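Local coordinates for protein Cel44C (Paenibacillus polymyxa, PDB 2YJQ) that probably hydrolyses internal beta-1,4-glucosidic bonds of xyloglucan and cellulose, this chain being the family 44 glycoside hydrolase part of a longer multidomain enzyme, at residues 30-35 and 389-394; 43-48 and 93-98; 225-230 and 278-283. The protein carries 8 engineered substitutions. All coordinates share one frame; numbering follows the deposited sequence.

Interaction 1. Residues 30-35 and 389-394; sequences TNQDLA and NYWKLK. With OXZ (tetrahydrooxazine), chain E; BGC (beta-D-glucopyranose), chain C.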
loop_
_atom_site.group_PDB
_atom_site.type_symbol
_atom_site.label_atom_id
_atom_site.label_comp_id
_atom_site.label_asym_id
_atom_site.label_seq_id
_atom_site.Cartn_x
_atom_site.Cartn_y
_atom_site.Cartn_z
ATOM N N THR A 30 -3.964 -1.060 4.966
ATOM C CA THR A 30 -2.852 -1.426 5.809
ATOM C C THR A 30 -2.442 -2.905 5.612
ATOM O O THR A 30 -3.201 -3.769 5.073
ATOM C CB THR A 30 -3.207 -1.075 7.279
ATOM O OG1 THR A 30 -2.022 -1.059 8.080
ATOM C CG2 THR A 30 -4.323 -2.006 7.841
ATOM N N ASN A 31 -1.196 -3.182 5.984
ATOM C CA ASN A 31 -0.733 -4.584 6.139
ATOM C C ASN A 31 -1.093 -5.064 7.551
ATOM O O ASN A 31 -1.991 -5.828 7.714
ATOM C CB ASN A 31 0.731 -4.709 5.821
ATOM C CG ASN A 31 0.994 -4.555 4.336
ATOM O OD1 ASN A 31 0.813 -5.530 3.579
ATOM N ND2 ASN A 31 1.398 -3.326 3.888
ATOM N N GLN A 32 -0.478 -4.535 8.566
ATOM C CA GLN A 32 -0.753 -4.971 9.938
ATOM C C GLN A 32 -1.871 -4.101 10.415
ATOM O O GLN A 32 -1.909 -2.909 10.043
ATOM C CB GLN A 32 0.483 -4.791 10.788
ATOM C CG GLN A 32 1.689 -5.579 10.240
ATOM C CD GLN A 32 2.636 -4.710 9.331
ATOM O OE1 GLN A 32 2.243 -3.721 8.729
ATOM N NE2 GLN A 32 3.891 -5.107 9.266
ATOM N N ASP A 33 -2.829 -4.679 11.125
ATOM C CA ASP A 33 -3.814 -3.857 11.835
ATOM C C ASP A 33 -3.129 -2.969 12.869
ATOM O O ASP A 33 -2.087 -3.371 13.460
ATOM C CB ASP A 33 -4.945 -4.677 12.465
ATOM C CG ASP A 33 -5.725 -5.406 11.429
ATOM O OD1 ASP A 33 -6.004 -4.794 10.382
ATOM O OD2 ASP A 33 -6.050 -6.611 11.613
ATOM N N LEU A 34 -3.643 -1.724 12.993
ATOM C CA LEU A 34 -3.051 -0.731 13.891
ATOM C C LEU A 34 -3.824 -0.743 15.205
ATOM O O LEU A 34 -3.980 -1.803 15.794
ATOM C CB LEU A 34 -3.046 0.634 13.234
ATOM C CG LEU A 34 -2.177 0.700 11.962
ATOM C CD1 LEU A 34 -2.217 2.162 11.349
ATOM C CD2 LEU A 34 -0.700 0.227 12.264
ATOM N N ALA A 35 -4.378 0.377 15.646
ATOM C CA ALA A 35 -5.090 0.318 16.902
ATOM C C ALA A 35 -6.471 -0.386 16.751
ATOM O O ALA A 35 -6.894 -1.056 17.689
ATOM C CB ALA A 35 -5.225 1.698 17.568
ATOM N N ASN A 389 -1.310 0.446 1.152
ATOM C CA ASN A 389 -1.310 -0.335 2.353
ATOM C C ASN A 389 -0.085 -0.005 3.154
ATOM O O ASN A 389 1.056 -0.398 2.757
ATOM C CB ASN A 389 -1.319 -1.819 2.021
ATOM C CG ASN A 389 -2.515 -2.239 1.264
ATOM O OD1 ASN A 389 -3.527 -2.705 1.850
ATOM N ND2 ASN A 389 -2.433 -2.151 -0.020
ATOM N N TYR A 390 -0.300 0.664 4.286
ATOM C CA TYR A 390 0.777 1.049 5.163
ATOM C C TYR A 390 1.546 -0.190 5.658
ATOM O O TYR A 390 0.973 -1.275 5.753
ATOM C CB TYR A 390 0.209 1.813 6.351
ATOM C CG TYR A 390 1.215 2.096 7.456
ATOM C CD1 TYR A 390 2.238 3.017 7.272
ATOM C CD2 TYR A 390 1.108 1.445 8.717
ATOM C CE1 TYR A 390 3.165 3.280 8.295
ATOM C CE2 TYR A 390 2.003 1.715 9.738
ATOM C CZ TYR A 390 3.040 2.622 9.509
ATOM O OH TYR A 390 3.923 2.858 10.512
ATOM N N TRP A 391 2.833 -0.028 5.925
ATOM C CA TRP A 391 3.632 -1.107 6.487
ATOM C C TRP A 391 4.364 -0.657 7.773
ATOM O O TRP A 391 5.013 0.396 7.781
ATOM C CB TRP A 391 4.616 -1.683 5.448
ATOM C CG TRP A 391 5.446 -2.738 6.061
ATOM C CD1 TRP A 391 6.597 -2.549 6.740
ATOM C CD2 TRP A 391 5.161 -4.142 6.123
ATOM N NE1 TRP A 391 7.087 -3.744 7.195
ATOM C CE2 TRP A 391 6.219 -4.742 6.848
ATOM C CE3 TRP A 391 4.135 -4.960 5.599
ATOM C CZ2 TRP A 391 6.284 -6.129 7.092
ATOM C CZ3 TRP A 391 4.168 -6.323 5.860
ATOM C CH2 TRP A 391 5.242 -6.910 6.583
ATOM N N LYS A 392 4.236 -1.435 8.849
ATOM C CA LYS A 392 4.905 -1.114 10.105
ATOM C C LYS A 392 6.395 -1.485 10.084
ATOM O O LYS A 392 6.736 -2.662 10.080
ATOM C CB LYS A 392 4.179 -1.768 11.321
ATOM C CG LYS A 392 2.745 -1.272 11.608
ATOM C CD LYS A 392 2.096 -2.102 12.699
ATOM C CE LYS A 392 2.570 -1.636 14.064
ATOM N NZ LYS A 392 2.140 -2.624 15.129
ATOM N N LEU A 393 7.268 -0.476 10.079
ATOM C CA LEU A 393 8.711 -0.712 10.155
ATOM C C LEU A 393 9.141 -0.764 11.610
ATOM O O LEU A 393 10.229 -1.195 11.912
ATOM C CB LEU A 393 9.535 0.367 9.410
ATOM C CG LEU A 393 9.333 0.518 7.892
ATOM C CD1 LEU A 393 9.933 1.835 7.435
ATOM C CD2 LEU A 393 9.776 -0.681 6.974
ATOM N N LYS A 394 8.271 -0.299 12.489
ATOM C CA LYS A 394 8.459 -0.396 13.931
ATOM C C LYS A 394 7.309 -1.168 14.588
ATOM O O LYS A 394 6.100 -0.898 14.322
ATOM C CB LYS A 394 8.566 0.992 14.568
ATOM C CG LYS A 394 9.714 1.813 13.960
ATOM C CD LYS A 394 11.001 1.627 14.800
ATOM C CE LYS A 394 12.148 2.555 14.287
ATOM N NZ LYS A 394 12.911 1.958 13.172
HETATM C C6 OXZ E . 11.379 -3.798 5.140
HETATM C C5 OXZ E . 10.036 -4.302 4.604
HETATM C C4 OXZ E . 9.742 -5.800 4.942
HETATM C C3 OXZ E . 8.480 -6.323 4.256
HETATM C C2 OXZ E . 8.498 -6.103 2.717
HETATM O O6 OXZ E . 12.410 -4.682 4.625
HETATM O O5 OXZ E . 10.094 -4.255 3.173
HETATM O O4 OXZ E . 9.592 -5.943 6.355
HETATM O O3 OXZ E . 8.193 -7.713 4.567
HETATM N N1 OXZ E . 8.960 -4.715 2.489
HETATM C C2 BGC C . 10.652 -6.841 8.354
HETATM C C3 BGC C . 11.144 -8.105 9.045
HETATM C C4 BGC C . 9.992 -9.114 9.068
HETATM C C5 BGC C . 9.283 -9.296 7.729
HETATM C C6 BGC C . 8.005 -10.096 7.905
HETATM C C1 BGC C . 10.092 -7.170 6.955
HETATM O O2 BGC C . 11.722 -5.906 8.211
HETATM O O3 BGC C . 11.332 -7.760 10.415
HETATM O O4 BGC C . 10.454 -10.378 9.345
HETATM O O5 BGC C . 8.952 -8.027 7.149
HETATM O O6 BGC C . 7.495 -10.241 6.574
HETATM O O HOH W 1 -0.479 -2.837 15.459
#
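Asn-31 and Gln-32 clasp Tyr-390, Trp-391 and Lys-392 where the last strand of an eight-stranded parallel (beta/alpha) barrel returns to the first, at the C-terminal end that carries the sugar. One parallel bridge joins Thr-30 to Tyr-390; past it, one more backbone bond is joined by side-chain amides. Asn-31 suits this spot because its short side chain folds back beside its own backbone: N and ND2 both donate to Tyr-390 O, N within the carbonyl plane and ND2 from above it, the latter at 2.8 Å. Asn-31 CG also abuts the edge of the Trp-391 indole, 3.4 Å from CE3. Gln-32 reaches further. A bend at chi2 (96°) lays its amide over the indole, with Gln-32 NE2 3.2 Å above the centre of the Trp-391 ring. Gln-32 OE1 receives a nearly straight bond of 3.0 Å from Lys-392 N, though the N-H comes from above the amide's carbonyl plane. The opposite indole face meets C3 of the bound tetrahydrooxazine toward its rim, the ligand ring tilted over it rather than stacked flat. An alanine in place of Trp-391 would probably cost the ligand this contact with C3 and leave the Gln-32 amide without the ring beneath NE2. Leu-34 CD2 lies against Lys-392 CD, and Lys-392 NZ, bonded also to Gly-396 O, donates to a water 2.6 Å away that in turn donates to Asp-33 O.

Interaction 2. Residues 43-48 and 93-98; sequences RRLGGN and TSFHDQ. With OXZ (tetrahydrooxazine), chain E; BGC (beta-D-glucopyranose), chain C.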
loop_
_atom_site.group_PDB
_atom_site.type_symbol
_atom_site.label_atom_id
_atom_site.label_comp_id
_atom_site.label_asym_id
_atom_site.label_seq_id
_atom_site.Cartn_x
_atom_site.Cartn_y
_atom_site.Cartn_z
ATOM N N ARG A 43 -7.266 -4.466 3.479
ATOM C CA ARG A 43 -6.242 -5.123 4.256
ATOM C C ARG A 43 -5.466 -6.095 3.364
ATOM O O ARG A 43 -6.047 -6.755 2.479
ATOM C CB ARG A 43 -6.879 -5.858 5.459
ATOM C CG ARG A 43 -7.399 -4.906 6.554
ATOM C CD ARG A 43 -8.216 -5.663 7.645
ATOM N NE ARG A 43 -7.385 -6.405 8.600
ATOM C CZ ARG A 43 -7.310 -7.744 8.679
ATOM N NH1 ARG A 43 -7.977 -8.544 7.825
ATOM N NH2 ARG A 43 -6.486 -8.277 9.597
ATOM N N ARG A 44 -4.153 -6.123 3.569
ATOM C CA ARG A 44 -3.249 -7.027 2.830
ATOM C C ARG A 44 -2.491 -8.034 3.745
ATOM O O ARG A 44 -2.062 -7.690 4.819
ATOM C CB ARG A 44 -2.254 -6.188 2.048
ATOM C CG ARG A 44 -1.085 -6.952 1.362
ATOM C CD ARG A 44 -0.211 -5.972 0.638
ATOM N NE ARG A 44 0.874 -6.569 -0.152
ATOM C CZ ARG A 44 2.156 -6.731 0.264
ATOM N NH1 ARG A 44 2.499 -6.419 1.510
ATOM N NH2 ARG A 44 3.096 -7.243 -0.578
ATOM N N LEU A 45 -2.310 -9.264 3.268
ATOM C CA LEU A 45 -1.523 -10.308 3.929
ATOM C C LEU A 45 -0.401 -10.540 2.965
ATOM O O LEU A 45 -0.625 -11.194 1.964
ATOM C CB LEU A 45 -2.356 -11.603 4.045
ATOM C CG LEU A 45 -1.572 -12.704 4.782
ATOM C CD1 LEU A 45 -1.159 -12.245 6.172
ATOM C CD2 LEU A 45 -2.400 -13.901 4.932
ATOM N N GLY A 46 0.775 -9.968 3.209
ATOM C CA GLY A 46 1.839 -9.960 2.221
ATOM C C GLY A 46 3.133 -9.728 2.982
ATOM O O GLY A 46 3.173 -9.897 4.200
ATOM N N GLY A 47 4.181 -9.286 2.303
ATOM C CA GLY A 47 5.513 -9.152 2.915
ATOM C C GLY A 47 6.371 -10.421 2.823
ATOM O O GLY A 47 5.929 -11.494 2.351
ATOM N N ASN A 48 7.620 -10.297 3.257
ATOM C CA ASN A 48 8.642 -11.380 3.133
ATOM C C ASN A 48 8.168 -12.757 3.558
ATOM O O ASN A 48 8.376 -13.745 2.870
ATOM C CB ASN A 48 9.886 -10.953 3.897
ATOM C CG ASN A 48 10.581 -9.772 3.220
ATOM O OD1 ASN A 48 10.308 -9.480 2.043
ATOM N ND2 ASN A 48 11.471 -9.097 3.934
ATOM N N THR A 93 -7.520 -17.714 6.463
ATOM C CA THR A 93 -8.966 -17.649 6.809
ATOM C C THR A 93 -9.191 -16.788 8.084
ATOM O O THR A 93 -10.190 -16.001 8.208
ATOM C CB THR A 93 -9.630 -19.073 6.907
ATOM O OG1 THR A 93 -9.001 -19.871 7.940
ATOM C CG2 THR A 93 -9.524 -19.831 5.584
ATOM N N SER A 94 -8.258 -16.894 9.023
ATOM C CA SER A 94 -8.326 -16.050 10.197
ATOM C C SER A 94 -8.158 -14.565 9.723
ATOM O O SER A 94 -9.072 -13.790 9.927
ATOM C CB SER A 94 -7.324 -16.525 11.254
ATOM O OG SER A 94 -7.153 -15.619 12.316
ATOM N N PHE A 95 -7.075 -14.202 9.028
ATOM C CA PHE A 95 -6.971 -12.904 8.324
ATOM C C PHE A 95 -8.269 -12.498 7.541
ATOM O O PHE A 95 -8.797 -11.389 7.698
ATOM C CB PHE A 95 -5.791 -12.915 7.339
ATOM C CG PHE A 95 -5.679 -11.666 6.527
ATOM C CD1 PHE A 95 -5.027 -10.529 7.037
ATOM C CD2 PHE A 95 -6.209 -11.615 5.234
ATOM C CE1 PHE A 95 -4.945 -9.328 6.243
ATOM C CE2 PHE A 95 -6.127 -10.431 4.461
ATOM C CZ PHE A 95 -5.487 -9.315 4.962
ATOM N N HIS A 96 -8.808 -13.395 6.735
ATOM C CA HIS A 96 -9.961 -12.961 5.927
ATOM C C HIS A 96 -11.228 -12.807 6.743
ATOM O O HIS A 96 -12.003 -11.897 6.488
ATOM C CB HIS A 96 -10.217 -13.876 4.767
ATOM C CG HIS A 96 -11.286 -13.378 3.864
ATOM N ND1 HIS A 96 -11.259 -12.109 3.321
ATOM C CD2 HIS A 96 -12.421 -13.958 3.416
ATOM C CE1 HIS A 96 -12.315 -11.937 2.547
ATOM N NE2 HIS A 96 -13.038 -13.043 2.589
ATOM N N ASP A 97 -11.441 -13.719 7.695
ATOM C CA ASP A 97 -12.480 -13.535 8.726
ATOM C C ASP A 97 -12.382 -12.141 9.340
ATOM O O ASP A 97 -13.386 -11.452 9.431
ATOM C CB ASP A 97 -12.446 -14.641 9.826
ATOM C CG ASP A 97 -12.931 -15.992 9.294
ATOM O OD1 ASP A 97 -13.480 -16.041 8.163
ATOM O OD2 ASP A 97 -12.756 -17.020 9.973
ATOM N N GLN A 98 -11.208 -11.721 9.768
ATOM C CA GLN A 98 -11.068 -10.339 10.244
ATOM C C GLN A 98 -11.544 -9.311 9.206
ATOM O O GLN A 98 -12.206 -8.336 9.574
ATOM C CB GLN A 98 -9.663 -10.015 10.656
ATOM C CG GLN A 98 -9.140 -11.000 11.685
ATOM C CD GLN A 98 -7.620 -11.061 11.755
ATOM O OE1 GLN A 98 -6.907 -10.938 10.721
ATOM N NE2 GLN A 98 -7.095 -11.246 12.990
HETATM C C6 OXZ E . 11.379 -3.798 5.140
HETATM C C5 OXZ E . 10.036 -4.302 4.604
HETATM C C4 OXZ E . 9.742 -5.800 4.942
HETATM C C3 OXZ E . 8.480 -6.323 4.256
HETATM C C2 OXZ E . 8.498 -6.103 2.717
HETATM O O6 OXZ E . 12.410 -4.682 4.625
HETATM O O5 OXZ E . 10.094 -4.255 3.173
HETATM O O4 OXZ E . 9.592 -5.943 6.355
HETATM O O3 OXZ E . 8.193 -7.713 4.567
HETATM N N1 OXZ E . 8.960 -4.715 2.489
HETATM C C2 BGC C . 10.652 -6.841 8.354
HETATM C C3 BGC C . 11.144 -8.105 9.045
HETATM C C4 BGC C . 9.992 -9.114 9.068
HETATM C C5 BGC C . 9.283 -9.296 7.729
HETATM C C6 BGC C . 8.005 -10.096 7.905
HETATM C C1 BGC C . 10.092 -7.170 6.955
HETATM O O2 BGC C . 11.722 -5.906 8.211
HETATM O O3 BGC C . 11.332 -7.760 10.415
HETATM O O4 BGC C . 10.454 -10.378 9.345
HETATM O O5 BGC C . 8.952 -8.027 7.149
HETATM O O6 BGC C . 7.495 -10.241 6.574
#
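Phe-95 reaches from its helix into a slot between Leu-45 and Arg-43. Leu-45 CB stands over the middle of one ring face, 3.8 Å from the Phe-95 centroid and almost on the ring normal, a CH-pi contact. On the other face lies the Arg-43 guanidinium, an offset cation-pi stack with centres 4.4 Å apart and planes inclined by 26°. The ring needs to be flat and apolar to serve both neighbours, and its CZ also touches the strand backbone at Arg-44 C. With CG anti to the backbone N (chi1 176°), Phe-95 is directed away from the helix toward this slot.

Arginine suits the facing position because one flat group can stack and donate together. Arg-43 NH1 gives a hydrogen bond of 3.0 Å to Phe-95 O, nearly in the guanidinium plane, and Arg-43 NH2 one of 2.9 Å to Gln-98 OE1. The Gln-98 amide stands almost perpendicular to the guanidinium, so NH2 approaches from above its carbonyl plane, while Gln-98 CB covers the guanidinium face turned from Phe-95. Further out, Asp-33 forms a salt bridge with NH2 and Ser-99 OG bonds NH1, which probably balances this buried charge and fixes the group's rotation.

At the far end of the strand the chain turns into the cleft that holds the sugar ligands, probably the active site. A side chain on Gly-47 would press on the carbonyl O before it and crowd O3 of the tetrahydrooxazine, and Asn-48 N donates to that oxygen at 3.0 Å.

The short strand and helix axes run antiparallel, 9.7 Å apart, as expected of the beta-alpha-beta crossover in which strand 42-45 leads to helix 90-102 and then to the adjacent strand 105-110, with Leu-45 also touching Val-92 of that helix.

Interaction 3. Residues 225-230 and 278-283; sequences GAEVFG and LDVFDV. Unlike the reference sequence in segment 225-230: Val-228 (reference Ile).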
loop_
_atom_site.group_PDB
_atom_site.type_symbol
_atom_site.label_atom_id
_atom_site.label_comp_id
_atom_site.label_asym_id
_atom_site.label_seq_id
_atom_site.Cartn_x
_atom_site.Cartn_y
_atom_site.Cartn_z
ATOM N N GLY A 225 -13.427 -13.676 -11.361
ATOM C CA GLY A 225 -13.503 -12.352 -10.663
ATOM C C GLY A 225 -12.355 -11.804 -9.794
ATOM O O GLY A 225 -12.335 -10.638 -9.457
ATOM N N ALA A 226 -11.391 -12.636 -9.431
ATOM C CA ALA A 226 -10.327 -12.209 -8.547
ATOM C C ALA A 226 -9.405 -11.177 -9.197
ATOM O O ALA A 226 -9.121 -11.236 -10.395
ATOM C CB ALA A 226 -9.566 -13.413 -8.074
ATOM N N GLU A 227 -8.984 -10.181 -8.433
ATOM C CA GLU A 227 -8.017 -9.271 -8.983
ATOM C C GLU A 227 -6.596 -9.807 -8.678
ATOM O O GLU A 227 -6.275 -10.238 -7.524
ATOM C CB GLU A 227 -8.202 -7.873 -8.431
ATOM C CG GLU A 227 -9.539 -7.152 -8.866
ATOM C CD GLU A 227 -9.553 -5.695 -8.330
ATOM O OE1 GLU A 227 -9.570 -5.496 -7.067
ATOM O OE2 GLU A 227 -9.484 -4.756 -9.160
ATOM N N VAL A 228 -5.763 -9.783 -9.704
ATOM C CA VAL A 228 -4.384 -10.291 -9.603
ATOM C C VAL A 228 -3.427 -9.099 -9.650
ATOM O O VAL A 228 -3.518 -8.255 -10.559
ATOM C CB VAL A 228 -4.099 -11.353 -10.690
ATOM C CG1 VAL A 228 -2.566 -11.591 -10.861
ATOM C CG2 VAL A 228 -4.851 -12.606 -10.355
ATOM N N PHE A 229 -2.605 -8.984 -8.615
ATOM C CA PHE A 229 -1.719 -7.829 -8.411
ATOM C C PHE A 229 -0.262 -8.290 -8.649
ATOM O O PHE A 229 0.097 -9.366 -8.145
ATOM C CB PHE A 229 -1.734 -7.432 -6.948
ATOM C CG PHE A 229 -2.961 -6.669 -6.485
ATOM C CD1 PHE A 229 -4.276 -7.234 -6.587
ATOM C CD2 PHE A 229 -2.785 -5.422 -5.862
ATOM C CE1 PHE A 229 -5.381 -6.560 -6.093
ATOM C CE2 PHE A 229 -3.892 -4.696 -5.381
ATOM C CZ PHE A 229 -5.216 -5.275 -5.515
ATOM N N GLY A 230 0.564 -7.479 -9.341
ATOM C CA GLY A 230 1.959 -7.814 -9.664
ATOM C C GLY A 230 2.639 -6.573 -10.185
ATOM O O GLY A 230 1.982 -5.585 -10.567
ATOM N N LEU A 278 -3.206 -9.300 -15.643
ATOM C CA LEU A 278 -2.731 -8.381 -14.658
ATOM C C LEU A 278 -3.838 -7.302 -14.405
ATOM O O LEU A 278 -4.119 -6.471 -15.271
ATOM C CB LEU A 278 -1.415 -7.766 -15.130
ATOM C CG LEU A 278 -0.862 -6.702 -14.205
ATOM C CD1 LEU A 278 -0.236 -7.350 -12.965
ATOM C CD2 LEU A 278 0.116 -5.831 -14.865
ATOM N N ASP A 279 -4.440 -7.287 -13.220
ATOM C CA ASP A 279 -5.471 -6.266 -12.874
ATOM C C ASP A 279 -4.905 -5.064 -12.209
ATOM O O ASP A 279 -5.371 -3.953 -12.488
ATOM C CB ASP A 279 -6.618 -6.860 -12.093
ATOM C CG ASP A 279 -7.254 -8.006 -12.835
ATOM O OD1 ASP A 279 -7.785 -7.728 -13.917
ATOM O OD2 ASP A 279 -7.178 -9.179 -12.430
ATOM N N VAL A 280 -3.869 -5.256 -11.354
ATOM C CA VAL A 280 -3.283 -4.124 -10.664
ATOM C C VAL A 280 -1.727 -4.114 -10.753
ATOM O O VAL A 280 -1.099 -5.107 -10.450
ATOM C CB VAL A 280 -3.712 -4.140 -9.187
ATOM C CG1 VAL A 280 -3.375 -2.822 -8.513
ATOM C CG2 VAL A 280 -5.211 -4.596 -9.066
ATOM N N PHE A 281 -1.148 -2.980 -11.112
ATOM C CA PHE A 281 0.283 -2.804 -11.089
ATOM C C PHE A 281 0.753 -2.472 -9.672
ATOM O O PHE A 281 0.342 -1.472 -9.121
ATOM C CB PHE A 281 0.802 -1.709 -12.023
ATOM C CG PHE A 281 2.299 -1.829 -12.243
ATOM C CD1 PHE A 281 2.809 -2.948 -12.904
ATOM C CD2 PHE A 281 3.178 -0.945 -11.660
ATOM C CE1 PHE A 281 4.212 -3.098 -13.043
ATOM C CE2 PHE A 281 4.527 -1.095 -11.792
ATOM C CZ PHE A 281 5.046 -2.148 -12.478
ATOM N N ASP A 282 1.633 -3.296 -9.101
ATOM C CA ASP A 282 1.764 -3.309 -7.638
ATOM C C ASP A 282 3.193 -2.906 -7.271
ATOM O O ASP A 282 4.143 -3.600 -7.682
ATOM C CB ASP A 282 1.393 -4.751 -7.162
ATOM C CG ASP A 282 1.452 -4.969 -5.635
ATOM O OD1 ASP A 282 2.102 -4.216 -4.888
ATOM O OD2 ASP A 282 0.788 -5.939 -5.154
ATOM N N VAL A 283 3.352 -1.860 -6.461
ATOM C CA VAL A 283 4.701 -1.535 -5.957
ATOM C C VAL A 283 4.767 -1.279 -4.444
ATOM O O VAL A 283 3.731 -1.032 -3.799
ATOM C CB VAL A 283 5.345 -0.321 -6.660
ATOM C CG1 VAL A 283 5.300 -0.473 -8.178
ATOM C CG2 VAL A 283 4.685 1.005 -6.223
#
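Glu-227 passes CB to CB beside Asp-279 at the start of two neighbouring parallel strands. Its long side chain carries the carboxylate to partners on other strands or beside them, Lys-353 by a salt bridge and Tyr-105 and Tyr-386 by hydrogen bonds, where Lys-353 probably balances its charge and the two tyrosines bind its OE1.

Val-228, an isoleucine in the reference sequence, is gripped through its backbone. Val-228 N donates to Asp-279 OD2 at 3.1 Å, which accepts on its anti lone pair, and Val-228 O accepts from both Asp-279 N and Val-280 N. Aspartate is apt here: its short carboxylate takes up the peptide N-H while OD2 also meets Lys-220 in a salt bridge.

Phe-229 turns its ring alongside Val-280, the two side chains pointing the same way. Val-280 CG2 sits above the ring centre, 3.6 Å from the Phe-229 centroid and 12° off the normal, and a branched residue keeps both methyls available to the ring. Beyond it, Asp-282 OD2 approaches Phe-229 CB to 3.4 Å near the ring edge, with OD1 held by Thr-357 OG1. Tyr-105, Leu-107 and Ala-355 also touch the Phe-229 side chain.

Gly-230 N donates to Val-280 O at 3.1 Å, with the donor nearly along the C=O axis, and Gly-230 O accepts from Asp-282 N at 2.7 Å from above the carbonyl plane. A CB on Gly-230 would lie close against Leu-278 CD1, so the lack of one lets that methyl settle near Gly-230 N and O. Leu-278 and Phe-281 meet helix 258-273, on the side away from Phe-229 and Val-280.

With the axes of the short strand segments 4.7 Å apart and crossing at -38°, these adjacent strands form the twisted, parallel wall of a TIM barrel, with Phe-229, Val-280 and Asp-282 facing its interior and helix 258-273 outside.

Overall arrangement
All three contacts brace the one closed barrel, but at different depths. Interaction 3 is a buried pairing of adjacent strands, built on backbone hydrogen bonds, one aspartate bond and a Phe-Val pair. Interaction 1 closes the circle between first and last strands and is only partly buried, with amides and a water doing more of the work. Interaction 2 is also buried, yet joins strand to helix through a stacked arginine. Interactions 1 and 2 touch through the Asp-33 salt bridge and, probably, Asn-31 OD1 with Arg-44 NH1. Both also reach the bound tetrahydrooxazine and glucose, through Trp-391 and through Gly-47 with Asn-48, whereas interaction 3 lies about 21 Å from interaction 1, centre to centre.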